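Local coordinates for protein probable LacI-family transcriptional regulator (Corynebacterium glutamicum ATCC 13032, PDB 3BIL) that probably acts as a DNA-binding transcriptional regulator of the LacI family, with an effector-binding core related to periplasmic binding proteins, at residues I69-P74 / A83-I88; L76-F81 / G248-T253; I126-N131 / V148-R153; N167-I172 / L203-A208; I292-E297 / I323-I328. All coordinates share one frame; numbering follows the deposited sequence.

Interaction 1: I69-P74 / A83-I88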
# COMPACT_ATOMS: atom_id res chain seq x y z
N ILE A 69 -17.85 -0.85 -14.05
CA ILE A 69 -18.25 0.00 -12.89
C ILE A 69 -17.17 1.03 -12.48
O ILE A 69 -16.03 0.93 -12.90
CB ILE A 69 -18.63 -0.84 -11.63
CG1 ILE A 69 -17.38 -1.40 -10.94
CG2 ILE A 69 -19.60 -1.95 -12.01
CD1 ILE A 69 -17.57 -1.73 -9.48
N GLY A 70 -17.55 2.02 -11.65
CA GLY A 70 -16.60 3.01 -11.13
C GLY A 70 -16.39 2.91 -9.62
O GLY A 70 -17.36 2.68 -8.88
N VAL A 71 -15.15 3.03 -9.15
CA VAL A 71 -14.91 3.11 -7.70
C VAL A 71 -14.05 4.29 -7.31
O VAL A 71 -13.07 4.62 -7.98
CB VAL A 71 -14.46 1.77 -7.04
CG1 VAL A 71 -13.91 0.84 -8.03
CG2 VAL A 71 -13.49 2.00 -5.91
N ILE A 72 -14.48 4.94 -6.23
CA ILE A 72 -13.83 6.13 -5.70
C ILE A 72 -13.40 5.90 -4.27
O ILE A 72 -14.20 5.45 -3.44
CB ILE A 72 -14.77 7.33 -5.71
CG1 ILE A 72 -15.29 7.58 -7.12
CG2 ILE A 72 -14.04 8.56 -5.16
CD1 ILE A 72 -16.54 8.46 -7.16
N VAL A 73 -12.15 6.24 -3.97
CA VAL A 73 -11.55 5.92 -2.69
C VAL A 73 -10.69 7.11 -2.22
O VAL A 73 -10.20 7.87 -3.07
CB VAL A 73 -10.78 4.62 -2.84
CG1 VAL A 73 -9.29 4.86 -3.10
CG2 VAL A 73 -11.04 3.74 -1.66
N PRO A 74 -10.59 7.35 -0.90
CA PRO A 74 -9.87 8.56 -0.48
C PRO A 74 -8.36 8.51 -0.63
O PRO A 74 -7.68 9.54 -0.62
CB PRO A 74 -10.21 8.65 1.00
CG PRO A 74 -10.44 7.28 1.41
CD PRO A 74 -11.14 6.64 0.26
N ALA A 83 -6.35 -2.55 -0.71
CA ALA A 83 -6.91 -3.90 -0.54
C ALA A 83 -8.38 -3.93 -0.95
O ALA A 83 -8.78 -4.78 -1.70
CB ALA A 83 -6.73 -4.40 0.90
N MET A 84 -9.16 -2.97 -0.48
CA MET A 84 -10.57 -2.92 -0.81
C MET A 84 -10.81 -2.87 -2.33
O MET A 84 -11.71 -3.56 -2.83
CB MET A 84 -11.24 -1.74 -0.13
CG MET A 84 -12.79 -1.79 -0.21
SD MET A 84 -13.34 -0.20 0.35
CE MET A 84 -13.28 -0.51 2.12
N VAL A 85 -10.03 -2.07 -3.07
CA VAL A 85 -10.27 -1.96 -4.51
C VAL A 85 -9.76 -3.18 -5.27
O VAL A 85 -10.38 -3.60 -6.23
CB VAL A 85 -9.76 -0.62 -5.14
CG1 VAL A 85 -10.34 0.57 -4.39
CG2 VAL A 85 -8.23 -0.56 -5.20
N THR A 86 -8.66 -3.77 -4.83
CA THR A 86 -8.22 -5.01 -5.42
C THR A 86 -9.37 -6.02 -5.29
O THR A 86 -9.73 -6.66 -6.27
CB THR A 86 -6.96 -5.54 -4.71
OG1 THR A 86 -5.95 -4.54 -4.72
CG2 THR A 86 -6.43 -6.79 -5.39
N GLU A 87 -9.95 -6.16 -4.10
CA GLU A 87 -11.07 -7.10 -3.91
C GLU A 87 -12.41 -6.74 -4.55
O GLU A 87 -13.18 -7.64 -4.88
CB GLU A 87 -11.26 -7.50 -2.44
CG GLU A 87 -10.86 -8.97 -2.18
CD GLU A 87 -9.33 -9.21 -2.12
OE1 GLU A 87 -8.81 -9.53 -1.01
OE2 GLU A 87 -8.63 -9.08 -3.17
N ILE A 88 -12.68 -5.45 -4.69
CA ILE A 88 -13.88 -4.98 -5.38
C ILE A 88 -13.71 -5.25 -6.87
O ILE A 88 -14.68 -5.56 -7.54
CB ILE A 88 -14.10 -3.47 -5.19
CG1 ILE A 88 -14.68 -3.17 -3.82
CG2 ILE A 88 -15.06 -2.92 -6.24
CD1 ILE A 88 -14.60 -1.70 -3.44

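Interaction 2: L76-F81 / G248-T253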
# COMPACT_ATOMS: atom_id res chain seq x y z
N LEU A 76 -4.86 5.69 -1.91
CA LEU A 76 -4.35 4.44 -2.47
C LEU A 76 -3.07 3.99 -1.77
O LEU A 76 -2.76 2.79 -1.74
CB LEU A 76 -4.19 4.51 -4.01
CG LEU A 76 -5.49 4.60 -4.84
CD1 LEU A 76 -5.23 4.98 -6.30
CD2 LEU A 76 -6.30 3.31 -4.77
N ILE A 77 -2.32 4.93 -1.20
CA ILE A 77 -1.22 4.56 -0.31
C ILE A 77 -1.73 3.99 1.02
O ILE A 77 -0.99 3.32 1.72
CB ILE A 77 -0.14 5.70 -0.08
CG1 ILE A 77 -0.72 6.92 0.62
CG2 ILE A 77 0.53 6.12 -1.41
CD1 ILE A 77 0.37 7.84 1.24
N ASN A 78 -2.99 4.24 1.37
CA ASN A 78 -3.62 3.43 2.39
C ASN A 78 -3.77 1.98 1.89
O ASN A 78 -4.44 1.70 0.87
CB ASN A 78 -4.95 4.01 2.85
CG ASN A 78 -5.38 3.48 4.22
OD1 ASN A 78 -5.39 2.28 4.47
ND2 ASN A 78 -5.76 4.39 5.11
N HIS A 79 -3.12 1.07 2.60
CA HIS A 79 -3.09 -0.29 2.17
C HIS A 79 -4.48 -0.87 2.30
O HIS A 79 -4.85 -1.76 1.54
CB HIS A 79 -2.08 -1.08 3.00
CG HIS A 79 -2.24 -2.57 2.88
ND1 HIS A 79 -2.99 -3.31 3.77
CD2 HIS A 79 -1.75 -3.45 1.98
CE1 HIS A 79 -2.94 -4.59 3.43
NE2 HIS A 79 -2.20 -4.70 2.34
N TYR A 80 -5.26 -0.35 3.23
CA TYR A 80 -6.62 -0.83 3.40
C TYR A 80 -7.52 -0.51 2.21
O TYR A 80 -8.25 -1.36 1.72
CB TYR A 80 -7.22 -0.24 4.66
CG TYR A 80 -8.70 -0.49 4.82
CD1 TYR A 80 -9.16 -1.66 5.43
CD2 TYR A 80 -9.62 0.45 4.38
CE1 TYR A 80 -10.50 -1.88 5.61
CE2 TYR A 80 -10.97 0.23 4.53
CZ TYR A 80 -11.40 -0.93 5.15
OH TYR A 80 -12.74 -1.10 5.32
N PHE A 81 -7.47 0.73 1.76
CA PHE A 81 -8.23 1.13 0.63
C PHE A 81 -7.70 0.54 -0.70
O PHE A 81 -8.46 0.42 -1.67
CB PHE A 81 -8.27 2.65 0.57
CG PHE A 81 -9.15 3.27 1.61
CD1 PHE A 81 -10.50 2.91 1.72
CD2 PHE A 81 -8.65 4.23 2.48
CE1 PHE A 81 -11.33 3.50 2.69
CE2 PHE A 81 -9.47 4.84 3.44
CZ PHE A 81 -10.81 4.48 3.57
N GLY A 248 -6.46 4.01 15.84
CA GLY A 248 -7.78 3.77 15.29
C GLY A 248 -7.80 3.77 13.78
O GLY A 248 -8.88 3.77 13.21
N ASP A 249 -6.60 3.78 13.16
CA ASP A 249 -6.43 3.75 11.67
C ASP A 249 -5.19 3.01 11.21
O ASP A 249 -4.23 2.89 11.96
CB ASP A 249 -6.32 5.17 11.11
CG ASP A 249 -7.66 5.70 10.71
OD1 ASP A 249 -8.56 4.85 10.59
OD2 ASP A 249 -7.83 6.93 10.55
N SER A 250 -5.18 2.55 9.96
CA SER A 250 -3.89 2.19 9.32
C SER A 250 -2.84 3.28 9.60
O SER A 250 -1.76 3.00 10.14
CB SER A 250 -4.02 2.08 7.79
OG SER A 250 -4.81 0.98 7.38
N MET A 251 -3.15 4.52 9.19
CA MET A 251 -2.15 5.58 9.22
C MET A 251 -1.74 5.93 10.64
O MET A 251 -0.54 6.12 10.91
CB MET A 251 -2.56 6.79 8.36
CG MET A 251 -2.78 6.45 6.81
SD MET A 251 -1.49 5.60 5.80
CE MET A 251 -1.93 3.86 5.77
N MET A 252 -2.71 5.97 11.57
CA MET A 252 -2.39 6.16 12.96
C MET A 252 -1.47 4.99 13.46
O MET A 252 -0.52 5.21 14.25
CB MET A 252 -3.67 6.40 13.79
CG MET A 252 -4.52 7.73 13.46
SD MET A 252 -3.69 9.34 13.78
CE MET A 252 -2.54 9.38 12.45
N THR A 253 -1.67 3.77 12.94
CA THR A 253 -0.87 2.61 13.37
C THR A 253 0.58 2.71 13.00
O THR A 253 1.45 2.25 13.76
CB THR A 253 -1.39 1.26 12.79
OG1 THR A 253 -2.76 1.08 13.19
CG2 THR A 253 -0.55 0.09 13.33

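Interaction 3: I126-N131 / V148-R153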
# COMPACT_ATOMS: atom_id res chain seq x y z
N ILE A 126 -21.60 2.76 -9.26
CA ILE A 126 -20.54 3.43 -8.50
C ILE A 126 -20.48 2.90 -7.08
O ILE A 126 -21.48 2.95 -6.36
CB ILE A 126 -20.76 4.97 -8.46
CG1 ILE A 126 -20.55 5.57 -9.85
CG2 ILE A 126 -19.82 5.62 -7.46
CD1 ILE A 126 -20.60 7.07 -9.89
N ILE A 127 -19.33 2.37 -6.68
CA ILE A 127 -19.06 2.04 -5.28
C ILE A 127 -18.09 3.06 -4.77
O ILE A 127 -17.06 3.32 -5.40
CB ILE A 127 -18.46 0.67 -5.12
CG1 ILE A 127 -19.52 -0.40 -5.37
CG2 ILE A 127 -17.87 0.52 -3.72
CD1 ILE A 127 -18.97 -1.80 -5.55
N CYS A 128 -18.40 3.63 -3.62
CA CYS A 128 -17.74 4.86 -3.24
C CYS A 128 -17.60 5.11 -1.73
O CYS A 128 -18.47 4.71 -0.95
CB CYS A 128 -18.48 6.00 -3.93
SG CYS A 128 -18.34 7.52 -3.10
N VAL A 129 -16.50 5.76 -1.34
CA VAL A 129 -16.25 6.16 0.06
C VAL A 129 -16.52 7.65 0.18
O VAL A 129 -15.65 8.46 -0.13
CB VAL A 129 -14.80 5.87 0.56
CG1 VAL A 129 -14.64 6.33 2.00
CG2 VAL A 129 -14.45 4.39 0.45
N PRO A 130 -17.71 8.01 0.65
CA PRO A 130 -18.19 9.38 0.62
C PRO A 130 -17.40 10.31 1.51
O PRO A 130 -17.17 9.99 2.67
CB PRO A 130 -19.60 9.27 1.19
CG PRO A 130 -19.56 8.07 2.06
CD PRO A 130 -18.68 7.11 1.31
N ASN A 131 -16.98 11.45 0.96
CA ASN A 131 -16.65 12.64 1.75
C ASN A 131 -17.98 13.26 2.18
O ASN A 131 -18.93 13.30 1.39
CB ASN A 131 -15.86 13.63 0.91
CG ASN A 131 -15.01 14.59 1.75
OD1 ASN A 131 -15.53 15.43 2.51
ND2 ASN A 131 -13.69 14.49 1.60
N VAL A 148 -25.68 3.81 -6.90
CA VAL A 148 -24.59 4.17 -5.97
C VAL A 148 -24.61 3.25 -4.74
O VAL A 148 -25.68 2.81 -4.29
CB VAL A 148 -24.69 5.64 -5.46
CG1 VAL A 148 -23.96 6.60 -6.37
CG2 VAL A 148 -26.15 6.07 -5.29
N VAL A 149 -23.42 2.97 -4.22
CA VAL A 149 -23.21 2.22 -2.98
C VAL A 149 -22.08 2.92 -2.24
O VAL A 149 -21.05 3.23 -2.83
CB VAL A 149 -22.78 0.76 -3.24
CG1 VAL A 149 -22.56 0.04 -1.93
CG2 VAL A 149 -23.82 0.01 -4.06
N LEU A 150 -22.29 3.18 -0.96
CA LEU A 150 -21.23 3.74 -0.13
C LEU A 150 -20.59 2.63 0.71
O LEU A 150 -21.28 1.68 1.15
CB LEU A 150 -21.77 4.87 0.75
CG LEU A 150 -22.53 6.03 0.10
CD1 LEU A 150 -23.20 6.86 1.15
CD2 LEU A 150 -21.62 6.93 -0.76
N VAL A 151 -19.27 2.74 0.91
CA VAL A 151 -18.51 1.75 1.67
C VAL A 151 -17.62 2.37 2.71
O VAL A 151 -17.05 3.46 2.48
CB VAL A 151 -17.60 0.86 0.78
CG1 VAL A 151 -18.32 -0.35 0.36
CG2 VAL A 151 -17.07 1.62 -0.43
N ASP A 152 -17.44 1.64 3.81
CA ASP A 152 -16.55 2.05 4.91
C ASP A 152 -17.03 3.29 5.71
O ASP A 152 -17.10 3.22 6.92
CB ASP A 152 -15.11 2.27 4.40
CG ASP A 152 -14.09 2.19 5.51
OD1 ASP A 152 -13.31 3.15 5.66
OD2 ASP A 152 -14.06 1.15 6.24
N ARG A 153 -17.36 4.39 5.02
CA ARG A 153 -17.87 5.61 5.64
C ARG A 153 -19.33 5.85 5.32
O ARG A 153 -19.79 5.55 4.22
CB ARG A 153 -17.08 6.82 5.21
CG ARG A 153 -15.72 6.85 5.78
CD ARG A 153 -14.99 8.08 5.31
NE ARG A 153 -13.56 7.98 5.61
CZ ARG A 153 -12.61 8.69 5.02
NH1 ARG A 153 -12.92 9.59 4.10
NH2 ARG A 153 -11.34 8.51 5.37

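Interaction 4: N167-I172 / L203-A208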
# COMPACT_ATOMS: atom_id res chain seq x y z
N ASN A 167 -18.70 -2.90 11.40
CA ASN A 167 -19.10 -2.56 12.77
C ASN A 167 -17.92 -2.67 13.71
O ASN A 167 -17.42 -3.77 13.97
CB ASN A 167 -20.26 -3.41 13.29
CG ASN A 167 -20.54 -3.18 14.79
OD1 ASN A 167 -20.01 -2.26 15.42
ND2 ASN A 167 -21.36 -4.03 15.35
N PRO A 168 -17.47 -1.52 14.25
CA PRO A 168 -16.20 -1.53 15.00
C PRO A 168 -16.31 -1.95 16.44
O PRO A 168 -15.28 -2.21 17.09
CB PRO A 168 -15.72 -0.07 14.90
CG PRO A 168 -16.93 0.75 14.40
CD PRO A 168 -18.08 -0.18 14.15
N GLN A 169 -17.53 -2.06 16.95
CA GLN A 169 -17.72 -2.28 18.40
C GLN A 169 -17.16 -3.64 18.92
O GLN A 169 -16.50 -3.68 19.99
CB GLN A 169 -19.19 -2.07 18.75
CG GLN A 169 -19.56 -2.07 20.24
CD GLN A 169 -19.50 -3.44 20.90
OE1 GLN A 169 -19.91 -4.46 20.32
NE2 GLN A 169 -18.99 -3.47 22.13
N PRO A 170 -17.43 -4.76 18.21
CA PRO A 170 -16.91 -6.06 18.66
C PRO A 170 -15.41 -6.17 18.78
O PRO A 170 -14.92 -6.67 19.79
CB PRO A 170 -17.47 -7.03 17.62
CG PRO A 170 -18.72 -6.34 17.09
CD PRO A 170 -18.32 -4.90 17.03
N GLY A 171 -14.65 -5.69 17.79
CA GLY A 171 -13.17 -5.64 17.88
C GLY A 171 -12.63 -4.69 18.96
O GLY A 171 -11.73 -5.05 19.76
N ILE A 172 -13.21 -3.48 19.01
CA ILE A 172 -12.79 -2.49 20.01
C ILE A 172 -13.05 -2.99 21.44
O ILE A 172 -12.13 -2.99 22.33
CB ILE A 172 -13.37 -1.12 19.72
CG1 ILE A 172 -12.83 -0.61 18.38
CG2 ILE A 172 -12.97 -0.15 20.81
CD1 ILE A 172 -13.60 0.58 17.76
N LEU A 203 -14.35 6.16 18.18
CA LEU A 203 -14.02 6.82 19.44
C LEU A 203 -15.19 6.70 20.45
O LEU A 203 -14.94 6.45 21.64
CB LEU A 203 -13.52 8.26 19.23
CG LEU A 203 -13.54 9.17 20.45
CD1 LEU A 203 -12.30 8.97 21.35
CD2 LEU A 203 -13.69 10.63 19.98
N GLU A 204 -16.45 6.81 19.99
CA GLU A 204 -17.60 6.42 20.86
C GLU A 204 -17.34 5.02 21.47
O GLU A 204 -17.33 4.88 22.71
CB GLU A 204 -18.97 6.41 20.14
CG GLU A 204 -19.41 7.69 19.39
CD GLU A 204 -20.71 7.48 18.53
OE1 GLU A 204 -20.99 8.34 17.65
OE2 GLU A 204 -21.44 6.47 18.72
N ASP A 205 -17.09 4.01 20.61
CA ASP A 205 -16.93 2.60 21.02
C ASP A 205 -15.77 2.34 21.96
O ASP A 205 -15.84 1.53 22.88
CB ASP A 205 -16.80 1.71 19.80
CG ASP A 205 -18.03 1.78 18.90
OD1 ASP A 205 -17.93 1.44 17.71
OD2 ASP A 205 -19.10 2.18 19.39
N PHE A 206 -14.67 2.99 21.72
CA PHE A 206 -13.59 2.85 22.65
C PHE A 206 -14.00 3.47 24.00
O PHE A 206 -13.61 2.95 25.07
CB PHE A 206 -12.31 3.49 22.06
CG PHE A 206 -11.27 3.80 23.09
CD1 PHE A 206 -10.36 2.84 23.48
CD2 PHE A 206 -11.24 5.06 23.71
CE1 PHE A 206 -9.38 3.12 24.44
CE2 PHE A 206 -10.32 5.35 24.70
CZ PHE A 206 -9.37 4.37 25.07
N LYS A 207 -14.76 4.57 23.98
CA LYS A 207 -15.17 5.23 25.25
C LYS A 207 -16.11 4.33 26.08
O LYS A 207 -15.83 4.02 27.25
CB LYS A 207 -15.75 6.65 25.03
CG LYS A 207 -14.72 7.82 24.94
CD LYS A 207 -15.34 8.96 24.13
CE LYS A 207 -15.02 10.38 24.67
NZ LYS A 207 -15.49 11.50 23.70
N ALA A 208 -17.18 3.86 25.43
CA ALA A 208 -18.10 2.87 26.04
C ALA A 208 -17.44 1.57 26.52
O ALA A 208 -17.69 1.13 27.64
CB ALA A 208 -19.25 2.57 25.09

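Interaction 5: I292-E297 / I323-I328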
# COMPACT_ATOMS: atom_id res chain seq x y z
N ILE A 292 -6.96 -4.99 14.95
CA ILE A 292 -8.36 -5.13 14.70
C ILE A 292 -8.56 -5.29 13.22
O ILE A 292 -8.21 -4.42 12.43
CB ILE A 292 -9.14 -3.96 15.33
CG1 ILE A 292 -9.09 -4.10 16.87
CG2 ILE A 292 -10.59 -3.96 14.84
CD1 ILE A 292 -9.71 -2.93 17.61
N ASP A 293 -9.08 -6.43 12.82
CA ASP A 293 -9.28 -6.69 11.42
C ASP A 293 -10.71 -6.29 11.06
O ASP A 293 -11.65 -6.52 11.80
CB ASP A 293 -8.98 -8.17 11.11
CG ASP A 293 -9.47 -8.63 9.73
OD1 ASP A 293 -9.79 -7.81 8.86
OD2 ASP A 293 -9.55 -9.84 9.49
N GLN A 294 -10.87 -5.67 9.91
CA GLN A 294 -12.15 -5.23 9.45
C GLN A 294 -12.71 -6.06 8.35
O GLN A 294 -13.81 -5.77 7.85
CB GLN A 294 -12.00 -3.86 8.88
CG GLN A 294 -12.26 -2.80 9.84
CD GLN A 294 -12.09 -1.53 9.16
OE1 GLN A 294 -13.07 -0.97 8.65
NE2 GLN A 294 -10.84 -1.08 9.04
N ASN A 295 -11.94 -7.05 7.92
CA ASN A 295 -12.39 -7.99 6.94
C ASN A 295 -12.79 -7.33 5.61
O ASN A 295 -13.93 -7.45 5.16
CB ASN A 295 -13.54 -8.82 7.51
CG ASN A 295 -13.48 -10.25 7.06
OD1 ASN A 295 -13.85 -10.57 5.92
ND2 ASN A 295 -12.94 -11.12 7.92
N VAL A 296 -11.81 -6.66 4.99
CA VAL A 296 -12.00 -5.89 3.76
C VAL A 296 -12.63 -6.70 2.67
O VAL A 296 -13.42 -6.16 1.89
CB VAL A 296 -10.67 -5.40 3.14
CG1 VAL A 296 -10.81 -3.98 2.69
CG2 VAL A 296 -9.54 -5.55 4.10
N GLU A 297 -12.25 -7.98 2.59
CA GLU A 297 -12.71 -8.89 1.52
C GLU A 297 -14.24 -9.04 1.50
O GLU A 297 -14.89 -8.95 0.45
CB GLU A 297 -11.99 -10.26 1.61
CG GLU A 297 -12.25 -11.22 0.42
CD GLU A 297 -11.19 -12.35 0.24
OE1 GLU A 297 -11.39 -13.23 -0.65
OE2 GLU A 297 -10.16 -12.38 0.97
N ILE A 323 -20.61 -5.47 8.52
CA ILE A 323 -19.78 -6.63 8.68
C ILE A 323 -19.19 -6.40 10.05
O ILE A 323 -18.78 -5.29 10.31
CB ILE A 323 -18.64 -6.58 7.67
CG1 ILE A 323 -19.19 -6.49 6.25
CG2 ILE A 323 -17.68 -7.71 7.87
CD1 ILE A 323 -20.05 -7.64 5.85
N PRO A 324 -19.12 -7.43 10.92
CA PRO A 324 -18.50 -7.12 12.20
C PRO A 324 -16.98 -7.08 12.04
O PRO A 324 -16.42 -7.42 10.96
CB PRO A 324 -18.90 -8.32 13.06
CG PRO A 324 -18.86 -9.43 12.11
CD PRO A 324 -19.48 -8.85 10.83
N THR A 325 -16.32 -6.70 13.12
CA THR A 325 -14.91 -6.44 13.15
C THR A 325 -14.31 -7.45 14.14
O THR A 325 -15.04 -7.93 15.02
CB THR A 325 -14.74 -5.02 13.61
OG1 THR A 325 -13.87 -4.33 12.71
CG2 THR A 325 -14.24 -4.92 15.04
N ALA A 326 -13.04 -7.83 13.98
CA ALA A 326 -12.51 -8.88 14.85
C ALA A 326 -11.11 -8.59 15.37
O ALA A 326 -10.35 -7.90 14.72
CB ALA A 326 -12.57 -10.24 14.13
N LEU A 327 -10.80 -9.08 16.56
CA LEU A 327 -9.45 -8.96 17.14
C LEU A 327 -8.54 -10.19 16.81
O LEU A 327 -8.82 -11.29 17.27
CB LEU A 327 -9.55 -8.79 18.65
CG LEU A 327 -8.25 -8.54 19.39
CD1 LEU A 327 -7.77 -7.11 19.15
CD2 LEU A 327 -8.47 -8.71 20.88
N ILE A 328 -7.47 -9.97 16.05
CA ILE A 328 -6.44 -10.93 15.81
C ILE A 328 -5.40 -10.81 16.95
O ILE A 328 -4.64 -9.85 17.01
CB ILE A 328 -5.75 -10.67 14.42
CG1 ILE A 328 -6.77 -10.34 13.32
CG2 ILE A 328 -4.86 -11.83 13.98
CD1 ILE A 328 -7.89 -11.33 13.10

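Interaction 1: I69-P74 / A83-I88
Ile88, which reaches strand 69-73 with its CG2, gives its backbone N to Met84 O at 2.8 Å, an ordinary bond of the helix; toward the strand the helix turns hydrocarbon. Val85 and Ile88, one turn apart, look onto Ile69, Val71 and Val73, the residues on one face of the strand. The closest meeting is between Val71 CG2 and Val85 CG1, 3.8 Å apart, the two side chains crossing at a slant. Val85 presents CG1 because chi1 of -54° sets that methyl opposite the carbonyl carbon, in front of the strand, where it also lies 4.2 Å from Val73 CG2. Ile88 CG2 bridges the other end, touching Val71 CG1 and, at 4.3 Å, Ile69 CD1. Strand and helix run antiparallel, their axes 10.0 Å apart at an angle of 171°, as expected of the first two elements of a beta-alpha-beta unit completed by strand 99-103. The opposite face of the strand turns Ile72 to Met111 and Leu115 of helix 108-120. Val85 also packs on Leu76 of the second subunit, while Ile88 meets Ala300 of helix 296-308. Backbone bonds to Ile100 and Ile127 hold the strand in its sheet; between strand and helix, where every touching side chain is aliphatic and buried, cohesion probably comes from dispersion and the exclusion of water, an apolar packing without directional bonds.

Interaction 2: L76-F81 / G248-T253
Two sets of torsions bring Asn78 and Met251 together: chi1 of -160° swings the Asn78 amide away from its own backbone N, and bends of Met251 at chi2 (-54°) and chi3 bring its methyl to the asparagine. Met251 CE ends 3.8 Å from Asn78 CG and equally near Asn78 CA, while Met251 CG lies 4.0 Å from Asn78 ND2, so the methionine lies along the asparagine. The oxygen is used otherwise. Asn78 sits at the N-cap of helix 79-94, and its OD1 accepts from Tyr80 N at 2.9 Å, in the carbonyl plane on a lone pair, which holds the amide's rotation. Ser250 OG stands 3.2 Å from the same Asn78 OD1 without a hydrogen bond to it and bonds Asp277 OD2; it also rests 3.8 Å from Tyr80 CB. In its own helix, Asp249 O receives both Thr253 N and Thr253 OG1, from opposite faces of its plane, closing the first turn. Nearby, His79 stacks on His279, and Ile77 packs on Thr86 of the second subunit. The contact thus sets the amino end of helix 79-94 against that of helix 250-262. These helices follow strands 69-73 and 244-247, which belong to separate halves of the sheet, so the two ends meet across the cleft between the lobes of the periplasmic-binding-protein fold.

Interaction 3: I126-N131 / V148-R153
Ile126 O takes the N-H of Val149 at 2.9 Å, nearly straight on to the carbonyl, and so begins a ladder between two parallel strands. Val149 O then accepts from Cys128 N at 2.8 Å, and Cys128 O from Val151 N, this last donor tilted 32° from the carbonyl plane. Each of these oxygens is also approached by a CA-H of the facing strand, Leu150 CA coming closest to its acceptor, Cys128 O. The outward-facing groups are met elsewhere: Ile127 bonds Gly70 and Ile72, Val129 bonds Ile72, and Leu150 bonds Pro162, which places 126-128 and 148-151 inside the parallel sheet of the first lobe, joined through helix 135-143 as a beta-alpha-beta unit. On the face of Ile127 and Val149, Ile127 CG2 meets Val151 CG2 at 3.6 Å, with Val304 and Ala303 of helix 296-308 packing against them. Beyond the ladder comes Pro130, which has no N-H to give; its CD lies 3.6 Å from Leu150 CD2, and its CG 3.3 Å from Arg153 O. The chain opposite satisfies itself, Arg153 N returning to Val151 O at 2.7 Å round Asp152 in a gamma turn. Arg153 runs out extended (chi2 -180°), its CD 3.8 Å from Val129 CG1, with Pro130 O at the edge of the guanidinium, and NH1 forms a salt bridge with Glu106 OE1. Asp152 OD2 takes a weak hydrogen bond from Tyr80 OH.

Interaction 4: N167-I172 / L203-A208
Where helix 169-181 begins, Pro168, Gln169 and Ile172 lie against Asp205 and Phe206 of helix 197-212. Ile172 does most of the apolar work: its CG2, set opposite the backbone N by chi1 of -63°, presses on the backbone of the other helix 3.6 Å from Phe206 CA, and its CD1 reaches Asp205 CB at 4.0 Å, the two side chains crossing at about a right angle. Asp205 OD1 comes over the proline ring, 3.5 Å from Pro168 CG. It also stands 3.6 Å from Gln169 N, without bonding to it, since that N-H is spent on Asn167 OD1 at 2.9 Å; this capping bond enters 47° out of the amide's plane. Strand 163-167 ends the first lobe's parallel set and leads into helix 169-181 of the second lobe; helix 197-212 is the beta-alpha-beta crossover between neighbouring parallel strands 187-190 and 219-221. A carboxylate beside the amino end of a helix would be expected to feel its positive pole, which may offset the nearness of Glu201 OE2 to Asp205 OD1. Phe206 sends its ring the other way, to stack on Tyr189 of strand 187-190, while its CB stays 3.9 Å from Ile172 CG2.

Interaction 5: I292-E297 / I323-I328
The peptide carbonyl of Asp293 is approached in two directions by the facing strand: Ala326 N comes in its plane, 2.9 Å from Asp293 O, and Thr325 OG1 stands above that plane, donating to the same oxygen over a longer 3.2 Å. Asp293 N completes the pair by giving to Ala326 O at 2.7 Å, nearly in line with that carbonyl. Asp293 and Ala326 are thus a hydrogen-bonded antiparallel pair, and Ile292 with Leu327 the non-hydrogen-bonded one, where Ile292 CG1 lies 4.0 Å from Leu327 CD1. Ile292 CG2 instead meets Thr325 CG2 at 3.8 Å. Beyond Asp293 the chain leaves the strand of the second lobe for helix 296-308 against the first, one of the inter-lobe crossings known from LacI-family cores. An Asx turn marks the exit: with Asp293 CG anti to the backbone N (chi1 167°), OD1 turns to accept from Asn295 N, though the modelled separation is doubtfully short; Asn295 holds the N-cap position of the helix. The methylene of Asp293 packs its CB 3.8 Å from Ile328 CG1. Gln294 lays its CG 3.6 Å from Thr325 OG1 and carries its amide to Ser166 OG, bonded through OE1, and more weakly to Asp277 OD1 through NE2.

Interactions 1 and 3 share the sheet of the first lobe, their centres about 9 Å apart and Val71 CB resting 3.4 Å from Ile127 O, and interaction 2 continues helix 79-94 of interaction 1 toward the second lobe. Interaction 4 lies in that second lobe, its centre about 25 Å from that of interaction 1, and joins interaction 5 through a probable bond between Asn167 N and Ile323 O. Interaction 5 spans the crossing. Tyr80, Asp152 and Gln294, from interactions 2, 3 and 5, converge between the lobes, Gln294 OE1 lying 3.4 Å from both Tyr80 OH and Asp152 OD2. In LacI-family relatives this inter-lobe cleft holds the effector, so these residues probably border a comparable pocket.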